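Local coordinates for coiled-coil and C2 domain-containing protein 1-like (Drosophila melanogaster, PDB 6EI6) that binds phosphatidylinositol monophosphates through its C2 domain and supports ESCRT-III function in endosomal sorting, probably by preventing inappropriate polymerisation of Shrub, at residues 139-144 with 196-201; 156-161 with 169-174. All coordinates share one frame; numbering follows the deposited sequence.

Both contacts belong to the C2 domain, the membrane-binding part of this chain, and their centres lie about 10 Å apart. Interaction 1 pairs neighbouring strands 140-145 and 192-199 within one four-stranded antiparallel sheet. Interaction 2 lies between them in sequence: it starts on strand 155-157, an outermost strand of that sheet, and reaches strand 171-176, an outermost strand of the other four-stranded sheet. The two meet where strand 140-145 pairs with 155-157, through probable backbone hydrogen bonds from Thr-158 to Val-142 and from Val-144 to Thr-156. Interaction 1 thus lies within one layer of the sandwich, and interaction 2 joins its edge to the second layer. Both touch one sulfate ion, probably from the crystallisation liquor.

Interaction 1. Residues 139-144 with 196-201; sequences DTYVRV and EIYSRG. With SO4 (sulfate ion), chain D.
Tyr-141 and Tyr-198 face each other as a hydrogen-bonded pair of antiparallel strands in one sheet of the C2 beta-sandwich. Their backbones satisfy each other, Tyr-198 N bonding to Tyr-141 O (2.8 Å) and Tyr-141 N to Tyr-198 O. The same reciprocal pattern joins Arg-143 and Glu-196, while beyond the strand Arg-200 N reaches Asp-139 O (2.7 Å) from above the carbonyl plane. With chi1 at 69°, Tyr-141 CG sits between the backbone N and the carbonyl carbon, and the ring end leans toward 196-201. Tyr-198 CB covers one ring face, 3.8 Å from the centroid; the two rings are nearly parallel, planes 11° apart, but slid so far that they barely overlap. Tyr-141 OH is hydrogen-bonded to Asp-207 OD2. Asp-139 divides its carboxylate: OD1 accepts Asp-163 N, whereas OD2 makes a long salt bridge to Arg-200 NH2 (3.6 Å) at the guanidinium edge, which probably eases the nearness of Asp-137. On the opposite face, Val-142 CG2 and Ile-197 CG1 point into the sandwich beside each other. Arg-143, extended from CG to NE, lays CD against Tyr-198 CE2 and sends NH1 weakly to a sulfate. Tyr-198 OH donates to Glu-196 OE1 (3.3 Å) from above the carboxylate plane.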
ATOM      1  N   ASP A 139      -2.643  -9.035  28.952  1.00 72.78           N
ATOM      2  CA  ASP A 139      -3.390  -9.812  27.975  1.00 71.19           C
ATOM      3  C   ASP A 139      -4.008  -8.817  27.013  1.00 71.76           C
ATOM      4  O   ASP A 139      -4.571  -7.804  27.449  1.00 65.16           O
ATOM      5  CB  ASP A 139      -4.482 -10.676  28.617  1.00 74.36           C
ATOM      6  CG  ASP A 139      -3.930 -11.710  29.573  1.00 80.82           C
ATOM      7  OD1 ASP A 139      -2.777 -12.152  29.380  1.00 82.00           O
ATOM      8  OD2 ASP A 139      -4.658 -12.097  30.523  1.00 84.86           O
ATOM      9  N   THR A 140      -3.897  -9.091  25.715  1.00 72.89           N
ATOM     10  CA  THR A 140      -4.269  -8.101  24.717  1.00 63.10           C
ATOM     11  C   THR A 140      -5.086  -8.744  23.613  1.00 61.57           C
ATOM     12  O   THR A 140      -5.008  -9.948  23.362  1.00 64.91           O
ATOM     13  CB  THR A 140      -3.039  -7.411  24.125  1.00 62.40           C
ATOM     14  OG1 THR A 140      -1.997  -8.378  23.972  1.00 68.49           O
ATOM     15  CG2 THR A 140      -2.552  -6.321  25.050  1.00 59.39           C
ATOM     16  N   TYR A 141      -5.893  -7.907  22.973  1.00 60.90           N
ATOM     17  CA  TYR A 141      -6.619  -8.251  21.763  1.00 55.73           C
ATOM     18  C   TYR A 141      -6.797  -6.957  20.975  1.00 53.29           C
ATOM     19  O   TYR A 141      -6.667  -5.858  21.522  1.00 53.72           O
ATOM     20  CB  TYR A 141      -7.956  -8.941  22.086  1.00 51.05           C
ATOM     21  CG  TYR A 141      -8.975  -8.034  22.723  1.00 54.59           C
ATOM     22  CD1 TYR A 141      -8.994  -7.830  24.102  1.00 55.22           C
ATOM     23  CD2 TYR A 141      -9.908  -7.364  21.949  1.00 52.62           C
ATOM     24  CE1 TYR A 141      -9.919  -6.983  24.686  1.00 50.45           C
ATOM     25  CE2 TYR A 141     -10.830  -6.514  22.526  1.00 59.49           C
ATOM     26  CZ  TYR A 141     -10.829  -6.328  23.900  1.00 55.39           C
ATOM     27  OH  TYR A 141     -11.754  -5.472  24.462  1.00 54.76           O
ATOM     28  N   VAL A 142      -7.068  -7.084  19.676  1.00 53.52           N
ATOM     29  CA  VAL A 142      -7.137  -5.939  18.773  1.00 49.44           C
ATOM     30  C   VAL A 142      -8.494  -5.941  18.083  1.00 47.85           C
ATOM     31  O   VAL A 142      -8.911  -6.965  17.538  1.00 55.00           O
ATOM     32  CB  VAL A 142      -5.992  -5.966  17.737  1.00 48.59           C
ATOM     33  CG1 VAL A 142      -5.965  -4.685  16.924  1.00 44.96           C
ATOM     34  CG2 VAL A 142      -4.653  -6.212  18.410  1.00 43.84           C
ATOM     35  N   ARG A 143      -9.186  -4.806  18.127  1.00 42.14           N
ATOM     36  CA  ARG A 143     -10.406  -4.596  17.365  1.00 45.19           C
ATOM     37  C   ARG A 143     -10.085  -3.935  16.033  1.00 52.11           C
ATOM     38  O   ARG A 143      -9.254  -3.025  15.964  1.00 47.58           O
ATOM     39  CB  ARG A 143     -11.378  -3.698  18.121  1.00 47.60           C
ATOM     40  CG  ARG A 143     -11.816  -4.217  19.460  1.00 57.32           C
ATOM     41  CD  ARG A 143     -13.023  -3.416  19.968  1.00 56.09           C
ATOM     42  NE  ARG A 143     -13.544  -3.962  21.216  1.00 59.32           N
ATOM     43  CZ  ARG A 143     -14.222  -5.106  21.316  1.00 69.77           C
ATOM     44  NH1 ARG A 143     -14.469  -5.852  20.237  1.00 63.20           N
ATOM     45  NH2 ARG A 143     -14.650  -5.510  22.509  1.00 70.40           N
ATOM     46  N   VAL A 144     -10.772  -4.377  14.981  1.00 50.86           N
ATOM     47  CA  VAL A 144     -10.565  -3.883  13.626  1.00 41.49           C
ATOM     48  C   VAL A 144     -11.873  -3.294  13.138  1.00 45.41           C
ATOM     49  O   VAL A 144     -12.924  -3.932  13.247  1.00 53.82           O
ATOM     50  CB  VAL A 144     -10.095  -4.998  12.679  1.00 43.48           C
ATOM     51  CG1 VAL A 144      -9.950  -4.441  11.250  1.00 41.96           C
ATOM     52  CG2 VAL A 144      -8.786  -5.630  13.187  1.00 40.05           C
ATOM     53  N   GLU A 196      -7.747  -0.948  17.279  1.00 49.10           N
ATOM     54  CA  GLU A 196      -7.753  -0.576  18.694  1.00 46.62           C
ATOM     55  C   GLU A 196      -7.152  -1.704  19.519  1.00 42.24           C
ATOM     56  O   GLU A 196      -7.621  -2.839  19.450  1.00 46.18           O
ATOM     57  CB  GLU A 196      -9.163  -0.231  19.156  1.00 40.10           C
ATOM     58  CG  GLU A 196      -9.635   1.053  18.536  1.00 38.58           C
ATOM     59  CD  GLU A 196     -11.088   1.342  18.816  1.00 51.14           C
ATOM     60  OE1 GLU A 196     -11.736   0.495  19.456  1.00 54.48           O
ATOM     61  OE2 GLU A 196     -11.587   2.413  18.396  1.00 62.48           O
ATOM     62  N   ILE A 197      -6.095  -1.400  20.267  1.00 41.54           N
ATOM     63  CA  ILE A 197      -5.379  -2.405  21.040  1.00 49.20           C
ATOM     64  C   ILE A 197      -5.866  -2.338  22.488  1.00 53.22           C
ATOM     65  O   ILE A 197      -5.802  -1.284  23.133  1.00 50.57           O
ATOM     66  CB  ILE A 197      -3.861  -2.211  20.944  1.00 49.00           C
ATOM     67  CG1 ILE A 197      -3.394  -2.395  19.500  1.00 50.38           C
ATOM     68  CG2 ILE A 197      -3.157  -3.224  21.815  1.00 52.90           C
ATOM     69  CD1 ILE A 197      -3.357  -1.104  18.672  1.00 47.22           C
ATOM     70  N   TYR A 198      -6.383  -3.450  22.999  1.00 51.56           N
ATOM     71  CA  TYR A 198      -7.010  -3.464  24.313  1.00 56.08           C
ATOM     72  C   TYR A 198      -6.313  -4.457  25.228  1.00 59.58           C
ATOM     73  O   TYR A 198      -5.944  -5.558  24.795  1.00 57.84           O
ATOM     74  CB  TYR A 198      -8.481  -3.833  24.226  1.00 51.88           C
ATOM     75  CG  TYR A 198      -9.409  -2.712  23.825  1.00 51.48           C
ATOM     76  CD1 TYR A 198      -9.957  -1.860  24.771  1.00 52.01           C
ATOM     77  CD2 TYR A 198      -9.775  -2.531  22.505  1.00 51.07           C
ATOM     78  CE1 TYR A 198     -10.825  -0.846  24.402  1.00 42.76           C
ATOM     79  CE2 TYR A 198     -10.649  -1.525  22.141  1.00 47.32           C
ATOM     80  CZ  TYR A 198     -11.162  -0.689  23.089  1.00 41.61           C
ATOM     81  OH  TYR A 198     -12.028   0.313  22.705  1.00 48.48           O
ATOM     82  N   SER A 199      -6.128  -4.060  26.492  1.00 58.49           N
ATOM     83  CA  SER A 199      -5.736  -5.002  27.539  1.00 63.63           C
ATOM     84  C   SER A 199      -6.991  -5.595  28.167  1.00 61.62           C
ATOM     85  O   SER A 199      -8.005  -4.898  28.326  1.00 60.85           O
ATOM     86  CB  SER A 199      -4.882  -4.330  28.616  1.00 59.45           C
ATOM     87  OG  SER A 199      -5.678  -3.471  29.414  1.00 65.00           O
ATOM     88  N   ARG A 200      -6.927  -6.888  28.505  1.00 62.29           N
ATOM     89  CA  ARG A 200      -8.095  -7.620  29.007  1.00 65.12           C
ATOM     90  C   ARG A 200      -8.154  -7.471  30.522  1.00 64.80           C
ATOM     91  O   ARG A 200      -7.431  -8.156  31.252  1.00 65.24           O
ATOM     92  CB  ARG A 200      -8.032  -9.089  28.602  1.00 64.45           C
ATOM     93  CG  ARG A 200      -9.375  -9.803  28.568  1.00 64.86           C
ATOM     94  CD  ARG A 200      -9.495 -10.818  29.708  1.00 73.94           C
ATOM     95  NE  ARG A 200      -8.435 -11.839  29.709  1.00 80.03           N
ATOM     96  CZ  ARG A 200      -8.524 -13.043  29.129  1.00 81.24           C
ATOM     97  NH1 ARG A 200      -9.639 -13.410  28.488  1.00 70.48           N
ATOM     98  NH2 ARG A 200      -7.492 -13.891  29.195  1.00 74.29           N
ATOM     99  N   GLY A 201      -9.010  -6.565  30.992  1.00 62.10           N
ATOM    100  CA  GLY A 201      -9.243  -6.452  32.423  1.00 59.86           C
ATOM    101  C   GLY A 201      -9.873  -7.725  32.963  1.00 56.99           C
ATOM    102  O   GLY A 201     -10.708  -8.354  32.311  1.00 60.84           O
TER
HETATM  103  S   SO4 D 902     -18.043  -7.667  21.683  1.00118.35           S
HETATM  104  O1  SO4 D 902     -16.733  -8.237  21.348  1.00 93.57           O
HETATM  105  O2  SO4 D 902     -18.629  -7.048  20.487  1.00107.38           O
HETATM  106  O3  SO4 D 902     -18.935  -8.726  22.179  1.00109.82           O
HETATM  107  O4  SO4 D 902     -17.874  -6.654  22.729  1.00103.77           O

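Interaction 2. Residues 156-161 with 169-174; sequences TKTNVI and YDERFK. With SO4 (sulfate ion), chain D.
Glu-171 reaches across to the chain at Thr-158 and Asn-159, and its carboxylate takes the backbone N-H of Asn-159: N donates to the syn lone pair of OE2 (2.9 Å) in a bond bent by little, 168° at the hydrogen. CG lies anti to the carbonyl carbon (chi1 -87°), and the extended chain beyond it carries the carboxylate to this N-H. OE1 settles beside Thr-158 CA, and OE2 also packs on Asn-159 CB. The tighter side lies inward, around Thr-158. Its OG1 comes to 3.3 Å from Tyr-169 CD1, oblique to the ring, while donating in plane to a lone pair of Asn-159 O (2.8 Å) and accepting Val-142 N, so the buried hydroxyl is used both ways. The Ile-161 side chain crosses that of Tyr-169 at about a right angle, with CG1 3.8 Å from CE1 and CG2 close to CD1. The phenol itself is held by Tyr-130, and more weakly by Thr-140. These side chains fill the edge of the C2 beta-sandwich, where the chain passes from strand 155-157 of one sheet to strand 171-176 of the other; the two runs are roughly antiparallel, but the backbones stay apart and the side chains bridge the gap. Toward the other end the Phe-173 ring lies against Thr-156, whose OG1 sits 3.3 Å from CE2 and whose CG2 rests near CD2; Lys-157 O approaches the ring at its edge, and Thr-158 CG2 comes only to 4.1 Å from CZ. On the solvent side the fit is looser. The exposed side-chain amide of Asn-159 keeps its OD1 4.0 Å from Glu-171 OE1, its plane turned 53° from the carboxylate. The Lys-157 side chain leaves the backbone away from 169-174, and its NZ is hydrogen-bonded to sulfate O1 at 2.9 Å.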
ATOM      1  N   THR A 156     -14.600  -6.267  13.951  1.00 50.15           N
ATOM      2  CA  THR A 156     -14.261  -7.592  14.446  1.00 47.45           C
ATOM      3  C   THR A 156     -13.086  -7.440  15.399  1.00 45.69           C
ATOM      4  O   THR A 156     -12.653  -6.322  15.685  1.00 49.64           O
ATOM      5  CB  THR A 156     -13.953  -8.567  13.300  1.00 52.62           C
ATOM      6  OG1 THR A 156     -13.346  -9.750  13.838  1.00 55.92           O
ATOM      7  CG2 THR A 156     -12.988  -7.952  12.298  1.00 51.35           C
ATOM      8  N   LYS A 157     -12.564  -8.567  15.896  1.00 43.25           N
ATOM      9  CA  LYS A 157     -11.470  -8.504  16.862  1.00 50.46           C
ATOM     10  C   LYS A 157     -10.667  -9.798  16.852  1.00 49.68           C
ATOM     11  O   LYS A 157     -11.181 -10.863  16.507  1.00 50.70           O
ATOM     12  CB  LYS A 157     -11.981  -8.227  18.285  1.00 56.88           C
ATOM     13  CG  LYS A 157     -12.593  -9.435  19.003  1.00 54.49           C
ATOM     14  CD  LYS A 157     -12.781  -9.162  20.489  1.00 59.47           C
ATOM     15  CE  LYS A 157     -13.298 -10.388  21.238  1.00 62.04           C
ATOM     16  NZ  LYS A 157     -14.779 -10.341  21.388  1.00 71.67           N
ATOM     17  N   THR A 158      -9.399  -9.688  17.237  1.00 48.66           N
ATOM     18  CA  THR A 158      -8.533 -10.848  17.354  1.00 51.73           C
ATOM     19  C   THR A 158      -8.835 -11.599  18.646  1.00 62.40           C
ATOM     20  O   THR A 158      -9.544 -11.114  19.540  1.00 61.17           O
ATOM     21  CB  THR A 158      -7.058 -10.442  17.336  1.00 57.62           C
ATOM     22  OG1 THR A 158      -6.619 -10.108  18.665  1.00 54.14           O
ATOM     23  CG2 THR A 158      -6.834  -9.245  16.407  1.00 59.48           C
ATOM     24  N   ASN A 159      -8.261 -12.796  18.749  1.00 60.78           N
ATOM     25  CA  ASN A 159      -8.328 -13.557  19.987  1.00 64.23           C
ATOM     26  C   ASN A 159      -7.629 -12.775  21.089  1.00 66.82           C
ATOM     27  O   ASN A 159      -7.171 -11.649  20.875  1.00 69.35           O
ATOM     28  CB  ASN A 159      -7.668 -14.933  19.829  1.00 65.09           C
ATOM     29  CG  ASN A 159      -8.544 -15.935  19.090  1.00 64.65           C
ATOM     30  OD1 ASN A 159      -9.724 -15.684  18.804  1.00 62.42           O
ATOM     31  ND2 ASN A 159      -7.961 -17.085  18.776  1.00 69.34           N
ATOM     32  N   VAL A 160      -7.514 -13.361  22.267  1.00 70.98           N
ATOM     33  CA  VAL A 160      -6.788 -12.742  23.357  1.00 67.62           C
ATOM     34  C   VAL A 160      -5.515 -13.561  23.517  1.00 69.97           C
ATOM     35  O   VAL A 160      -5.544 -14.703  23.991  1.00 77.67           O
ATOM     36  CB  VAL A 160      -7.609 -12.690  24.657  1.00 72.40           C
ATOM     37  CG1 VAL A 160      -6.844 -11.934  25.748  1.00 67.48           C
ATOM     38  CG2 VAL A 160      -8.998 -12.058  24.409  1.00 65.31           C
ATOM     39  N   ILE A 161      -4.389 -13.007  23.077  1.00 73.85           N
ATOM     40  CA  ILE A 161      -3.117 -13.574  23.500  1.00 78.09           C
ATOM     41  C   ILE A 161      -2.960 -13.289  24.982  1.00 78.89           C
ATOM     42  O   ILE A 161      -3.464 -12.276  25.499  1.00 75.65           O
ATOM     43  CB  ILE A 161      -1.939 -13.010  22.681  1.00 72.69           C
ATOM     44  CG1 ILE A 161      -1.778 -11.508  22.927  1.00 74.47           C
ATOM     45  CG2 ILE A 161      -2.117 -13.323  21.214  1.00 65.54           C
ATOM     46  CD1 ILE A 161      -0.919 -11.133  24.147  1.00 71.84           C
ATOM     47  N   TYR A 169      -0.361 -12.098  17.560  1.00 60.98           N
ATOM     48  CA  TYR A 169      -1.572 -12.413  16.800  1.00 58.33           C
ATOM     49  C   TYR A 169      -1.201 -12.792  15.374  1.00 65.06           C
ATOM     50  O   TYR A 169      -0.269 -12.249  14.792  1.00 68.91           O
ATOM     51  CB  TYR A 169      -2.523 -11.214  16.732  1.00 54.06           C
ATOM     52  CG  TYR A 169      -2.531 -10.268  17.920  1.00 62.28           C
ATOM     53  CD1 TYR A 169      -3.370 -10.489  19.013  1.00 65.65           C
ATOM     54  CD2 TYR A 169      -1.731  -9.133  17.932  1.00 55.58           C
ATOM     55  CE1 TYR A 169      -3.392  -9.612  20.091  1.00 61.55           C
ATOM     56  CE2 TYR A 169      -1.747  -8.259  19.006  1.00 60.01           C
ATOM     57  CZ  TYR A 169      -2.578  -8.502  20.080  1.00 58.94           C
ATOM     58  OH  TYR A 169      -2.582  -7.619  21.138  1.00 63.61           O
ATOM     59  N   ASP A 170      -1.944 -13.698  14.766  1.00 61.58           N
ATOM     60  CA  ASP A 170      -1.663 -13.983  13.363  1.00 55.92           C
ATOM     61  C   ASP A 170      -2.979 -14.291  12.691  1.00 59.13           C
ATOM     62  O   ASP A 170      -3.187 -15.372  12.152  1.00 63.80           O
ATOM     63  CB  ASP A 170      -0.680 -15.129  13.184  1.00 55.50           C
ATOM     64  CG  ASP A 170       0.751 -14.688  13.406  1.00 68.67           C
ATOM     65  OD1 ASP A 170       1.161 -13.671  12.807  1.00 72.97           O
ATOM     66  OD2 ASP A 170       1.465 -15.343  14.193  1.00 73.44           O
ATOM     67  N   GLU A 171      -3.871 -13.314  12.732  1.00 51.87           N
ATOM     68  CA  GLU A 171      -5.245 -13.519  12.320  1.00 57.23           C
ATOM     69  C   GLU A 171      -5.557 -12.660  11.117  1.00 53.95           C
ATOM     70  O   GLU A 171      -5.193 -11.479  11.075  1.00 53.54           O
ATOM     71  CB  GLU A 171      -6.222 -13.204  13.455  1.00 60.74           C
ATOM     72  CG  GLU A 171      -6.484 -14.392  14.360  1.00 59.89           C
ATOM     73  CD  GLU A 171      -7.201 -13.993  15.628  1.00 61.63           C
ATOM     74  OE1 GLU A 171      -8.438 -13.757  15.555  1.00 62.92           O
ATOM     75  OE2 GLU A 171      -6.522 -13.899  16.686  1.00 57.16           O
ATOM     76  N   ARG A 172      -6.253 -13.274  10.162  1.00 52.89           N
ATOM     77  CA  ARG A 172      -6.656 -12.664   8.909  1.00 49.12           C
ATOM     78  C   ARG A 172      -8.168 -12.517   8.892  1.00 49.75           C
ATOM     79  O   ARG A 172      -8.891 -13.435   9.289  1.00 57.08           O
ATOM     80  CB  ARG A 172      -6.203 -13.520   7.722  1.00 50.35           C
ATOM     81  CG  ARG A 172      -4.879 -14.237   7.925  1.00 54.09           C
ATOM     82  CD  ARG A 172      -4.341 -14.856   6.619  1.00 60.83           C
ATOM     83  NE  ARG A 172      -2.866 -14.904   6.609  1.00 70.24           N
ATOM     84  CZ  ARG A 172      -2.064 -14.304   5.715  1.00 67.14           C
ATOM     85  NH1 ARG A 172      -2.564 -13.608   4.694  1.00 63.91           N
ATOM     86  NH2 ARG A 172      -0.743 -14.412   5.836  1.00 67.71           N
ATOM     87  N   PHE A 173      -8.652 -11.373   8.422  1.00 47.18           N
ATOM     88  CA  PHE A 173     -10.083 -11.138   8.284  1.00 46.37           C
ATOM     89  C   PHE A 173     -10.333 -10.660   6.866  1.00 50.29           C
ATOM     90  O   PHE A 173      -9.578  -9.834   6.351  1.00 56.28           O
ATOM     91  CB  PHE A 173     -10.609 -10.095   9.300  1.00 47.30           C
ATOM     92  CG  PHE A 173     -10.109 -10.305  10.721  1.00 55.88           C
ATOM     93  CD1 PHE A 173      -8.819  -9.936  11.091  1.00 52.92           C
ATOM     94  CD2 PHE A 173     -10.927 -10.867  11.683  1.00 55.69           C
ATOM     95  CE1 PHE A 173      -8.354 -10.137  12.381  1.00 54.78           C
ATOM     96  CE2 PHE A 173     -10.465 -11.063  12.978  1.00 49.72           C
ATOM     97  CZ  PHE A 173      -9.183 -10.700  13.324  1.00 53.94           C
ATOM     98  N   LYS A 174     -11.367 -11.194   6.221  1.00 51.79           N
ATOM     99  CA  LYS A 174     -11.706 -10.820   4.854  1.00 50.81           C
ATOM    100  C   LYS A 174     -13.036 -10.084   4.836  1.00 49.74           C
ATOM    101  O   LYS A 174     -13.947 -10.408   5.597  1.00 56.21           O
ATOM    102  CB  LYS A 174     -11.772 -12.041   3.939  1.00 52.36           C
ATOM    103  CG  LYS A 174     -10.415 -12.715   3.654  1.00 54.57           C
ATOM    104  CD  LYS A 174     -10.571 -13.819   2.593  1.00 57.19           C
ATOM    105  CE  LYS A 174      -9.461 -14.860   2.668  1.00 65.87           C
ATOM    106  NZ  LYS A 174      -9.551 -15.872   1.567  1.00 70.45           N
TER
HETATM  107  S   SO4 D 902     -18.043  -7.667  21.683  1.00118.35           S
HETATM  108  O1  SO4 D 902     -16.733  -8.237  21.348  1.00 93.57           O
HETATM  109  O2  SO4 D 902     -18.629  -7.048  20.487  1.00107.38           O
HETATM  110  O3  SO4 D 902     -18.935  -8.726  22.179  1.00109.82           O
HETATM  111  O4  SO4 D 902     -17.874  -6.654  22.729  1.00103.77           O